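Local coordinates for endoglucanase (Uncultured bacterium, PDB 3X17), which probably cleaves internal beta-1,4-glucosidic bonds of cellulose as a family 9 glycoside hydrolase with an N-terminal Ig-like domain, at residues 181-186 with 329-334. Sequence-based numbering, arbitrary orientation.
Sequences GKYVTT and GPYDDR. With CA (calcium ion), chain E.
Tyr-183 and Tyr-331 form a T-shaped aromatic pair where strand 182-183 runs into helix 184-200 of the family 9 (alpha/alpha)6 barrel, with Tyr-183 at the N-cap position, and meets the loop between helices 294-312 and 337-351. The planes stand at 85° with centroids 4.9 Å apart, and Tyr-331 is the edge: its CE2 comes within 3.5 Å of CG of Tyr-183, over one ring face. CG of Tyr-183 lies anti to its own carbonyl carbon (chi1 -58°), which turns the phenol toward loop residue Gly-329, whose N donates to Tyr-183 OH over 3.1 Å with a fairly straight N-H...O angle of 160°. The same OH also bonds Asp-179 OD2, so two partners fix the far end of the ring. A phenylalanine in place of Tyr-183 could keep the aromatic pair but would probably leave the amide of Gly-329 and the carboxylate of Asp-179 without this shared partner. One face of the Tyr-331 ring is covered by a methyl: in a CH-pi contact, CG2 of Thr-186 lies 3.7 Å from the centroid of the Tyr-331 ring, displaced toward the hydroxyl end, where Tyr-331 CZ is 3.4 Å from that CG2. Asp-176 ties the two residues together, its OD1 bonding Thr-186 OG1 and its OD2 Tyr-331 OH. Nearer the backbone, CB of Thr-185 packs on CB of Tyr-331 at 3.9 Å. Two residues on, Asp-333 chelates a calcium ion through both carboxylate oxygens; Asp-335, Asp-338, Asp-339, Val-377 and a water complete the site. Strand 243-249 pairs with strand 182-183 and touches both tyrosines, while helix 272-288 meets Thr-185 and Asp-333.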
ATOM      1  N   GLY A 181     -10.770 -13.297   5.014  1.00 29.30           N
ATOM      2  CA  GLY A 181     -11.854 -12.320   5.024  1.00 27.97           C
ATOM      3  C   GLY A 181     -11.764 -11.352   3.856  1.00 30.87           C
ATOM      4  O   GLY A 181     -10.706 -11.150   3.277  1.00 30.41           O
ATOM      5  N   LYS A 182     -12.912 -10.852   3.417  1.00 32.74           N
ATOM      6  CA  LYS A 182     -12.956  -9.892   2.326  1.00 32.46           C
ATOM      7  C   LYS A 182     -13.708  -8.675   2.845  1.00 31.72           C
ATOM      8  O   LYS A 182     -14.710  -8.802   3.526  1.00 31.92           O
ATOM      9  CB  LYS A 182     -13.684 -10.490   1.131  1.00 29.50           C
ATOM     10  CG  LYS A 182     -13.114 -11.874   0.697  1.00 33.48           C
ATOM     11  CD  LYS A 182     -13.716 -12.361  -0.615  1.00 27.54           C
ATOM     12  CE  LYS A 182     -15.225 -12.556  -0.522  1.00 27.53           C
ATOM     13  NZ  LYS A 182     -15.731 -13.414  -1.674  1.00 25.83           N
ATOM     14  N   TYR A 183     -13.122  -7.508   2.689  1.00 31.87           N
ATOM     15  CA  TYR A 183     -13.590  -6.368   3.474  1.00 30.23           C
ATOM     16  C   TYR A 183     -13.746  -5.204   2.537  1.00 28.23           C
ATOM     17  O   TYR A 183     -12.813  -4.863   1.824  1.00 26.84           O
ATOM     18  CB  TYR A 183     -12.546  -5.999   4.514  1.00 31.02           C
ATOM     19  CG  TYR A 183     -12.185  -7.086   5.471  1.00 30.44           C
ATOM     20  CD1 TYR A 183     -11.162  -7.972   5.164  1.00 27.42           C
ATOM     21  CD2 TYR A 183     -12.729  -7.111   6.760  1.00 29.65           C
ATOM     22  CE1 TYR A 183     -10.715  -8.883   6.076  1.00 27.44           C
ATOM     23  CE2 TYR A 183     -12.269  -8.018   7.708  1.00 28.25           C
ATOM     24  CZ  TYR A 183     -11.304  -8.929   7.348  1.00 35.22           C
ATOM     25  OH  TYR A 183     -10.862  -9.864   8.261  1.00 35.66           O
ATOM     26  N   VAL A 184     -14.924  -4.603   2.508  1.00 29.42           N
ATOM     27  CA  VAL A 184     -15.164  -3.536   1.552  1.00 30.04           C
ATOM     28  C   VAL A 184     -14.276  -2.296   1.817  1.00 32.26           C
ATOM     29  O   VAL A 184     -13.921  -1.553   0.882  1.00 31.04           O
ATOM     30  CB  VAL A 184     -16.632  -3.116   1.532  1.00 30.24           C
ATOM     31  CG1 VAL A 184     -16.759  -1.738   0.856  1.00 29.44           C
ATOM     32  CG2 VAL A 184     -17.455  -4.133   0.751  1.00 28.32           C
ATOM     33  N   THR A 185     -13.862  -2.125   3.068  1.00 29.97           N
ATOM     34  CA  THR A 185     -13.285  -0.868   3.514  1.00 32.03           C
ATOM     35  C   THR A 185     -11.857  -0.753   2.969  1.00 33.20           C
ATOM     36  O   THR A 185     -11.450   0.299   2.485  1.00 34.29           O
ATOM     37  CB  THR A 185     -13.322  -0.766   5.077  1.00 33.92           C
ATOM     38  OG1 THR A 185     -14.675  -0.975   5.538  1.00 33.38           O
ATOM     39  CG2 THR A 185     -12.832   0.605   5.555  1.00 30.15           C
ATOM     40  N   THR A 186     -11.156  -1.880   2.905  1.00 33.31           N
ATOM     41  CA  THR A 186      -9.815  -1.925   2.326  1.00 31.40           C
ATOM     42  C   THR A 186      -9.857  -2.172   0.822  1.00 30.19           C
ATOM     43  O   THR A 186      -9.013  -1.659   0.092  1.00 31.57           O
ATOM     44  CB  THR A 186      -8.951  -3.038   2.984  1.00 31.16           C
ATOM     45  OG1 THR A 186      -9.752  -4.217   3.124  1.00 31.80           O
ATOM     46  CG2 THR A 186      -8.424  -2.600   4.370  1.00 30.10           C
ATOM     47  N   GLY A 329     -11.373  -8.921  11.184  1.00 37.75           N
ATOM     48  CA  GLY A 329     -11.058  -7.632  11.810  1.00 36.67           C
ATOM     49  C   GLY A 329     -12.201  -6.654  11.638  1.00 36.75           C
ATOM     50  O   GLY A 329     -13.047  -6.839  10.766  1.00 36.13           O
ATOM     51  N   PRO A 330     -12.239  -5.593  12.469  1.00 36.67           N
ATOM     52  CA  PRO A 330     -13.387  -4.667  12.471  1.00 36.06           C
ATOM     53  C   PRO A 330     -13.441  -3.651  11.314  1.00 34.37           C
ATOM     54  O   PRO A 330     -14.531  -3.295  10.849  1.00 34.29           O
ATOM     55  CB  PRO A 330     -13.242  -3.934  13.818  1.00 37.01           C
ATOM     56  CG  PRO A 330     -11.787  -4.043  14.152  1.00 40.76           C
ATOM     57  CD  PRO A 330     -11.335  -5.376  13.611  1.00 35.46           C
ATOM     58  N   TYR A 331     -12.286  -3.129  10.903  1.00 34.42           N
ATOM     59  CA  TYR A 331     -12.233  -1.921  10.059  1.00 33.06           C
ATOM     60  C   TYR A 331     -13.333  -0.953  10.460  1.00 32.87           C
ATOM     61  O   TYR A 331     -14.153  -0.536   9.631  1.00 33.23           O
ATOM     62  CB  TYR A 331     -12.308  -2.255   8.549  1.00 32.52           C
ATOM     63  CG  TYR A 331     -11.056  -2.943   8.043  1.00 33.92           C
ATOM     64  CD1 TYR A 331      -9.805  -2.348   8.197  1.00 36.47           C
ATOM     65  CD2 TYR A 331     -11.100  -4.242   7.533  1.00 37.03           C
ATOM     66  CE1 TYR A 331      -8.632  -3.010   7.817  1.00 36.65           C
ATOM     67  CE2 TYR A 331      -9.920  -4.915   7.121  1.00 32.90           C
ATOM     68  CZ  TYR A 331      -8.695  -4.294   7.272  1.00 37.81           C
ATOM     69  OH  TYR A 331      -7.517  -4.924   6.878  1.00 33.02           O
ATOM     70  N   ASP A 332     -13.328  -0.572  11.729  1.00 32.10           N
ATOM     71  CA  ASP A 332     -14.420   0.203  12.277  1.00 33.87           C
ATOM     72  C   ASP A 332     -14.157   1.702  12.050  1.00 34.61           C
ATOM     73  O   ASP A 332     -13.720   2.437  12.970  1.00 36.41           O
ATOM     74  CB  ASP A 332     -14.614  -0.131  13.766  1.00 33.34           C
ATOM     75  CG  ASP A 332     -13.328  -0.044  14.556  1.00 37.01           C
ATOM     76  OD1 ASP A 332     -12.228  -0.245  13.976  1.00 38.63           O
ATOM     77  OD2 ASP A 332     -13.412   0.277  15.753  1.00 47.81           O
ATOM     78  N   ASP A 333     -14.305   2.121  10.795  1.00 32.53           N
ATOM     79  CA  ASP A 333     -14.085   3.514  10.397  1.00 33.82           C
ATOM     80  C   ASP A 333     -15.285   4.331  10.891  1.00 33.57           C
ATOM     81  O   ASP A 333     -16.411   4.106  10.462  1.00 33.15           O
ATOM     82  CB  ASP A 333     -13.961   3.604   8.876  1.00 34.04           C
ATOM     83  CG  ASP A 333     -14.001   5.042   8.350  1.00 35.62           C
ATOM     84  OD1 ASP A 333     -13.962   6.018   9.135  1.00 40.12           O
ATOM     85  OD2 ASP A 333     -14.120   5.191   7.117  1.00 38.89           O
ATOM     86  N   ARG A 334     -15.063   5.146  11.908  1.00 34.45           N
ATOM     87  CA  ARG A 334     -16.182   5.715  12.676  1.00 38.49           C
ATOM     88  C   ARG A 334     -16.618   7.127  12.237  1.00 37.88           C
ATOM     89  O   ARG A 334     -17.399   7.786  12.931  1.00 39.09           O
ATOM     90  CB  ARG A 334     -15.916   5.593  14.195  1.00 38.56           C
ATOM     91  CG  ARG A 334     -15.589   4.129  14.554  1.00 47.56           C
ATOM     92  CD  ARG A 334     -15.688   3.745  16.018  1.00 53.20           C
ATOM     93  NE  ARG A 334     -16.944   3.043  16.280  1.00 56.73           N
ATOM     94  CZ  ARG A 334     -17.057   1.775  16.652  1.00 50.90           C
ATOM     95  NH1 ARG A 334     -15.989   1.011  16.828  1.00 52.94           N
ATOM     96  NH2 ARG A 334     -18.264   1.265  16.831  1.00 58.61           N
TER
HETATM   97 CA    CA E 603     -13.901   7.667   7.170  1.00 33.60          CA
HETATM   98  O   HOH W   1     -12.767   9.172   8.796  1.00 30.43           O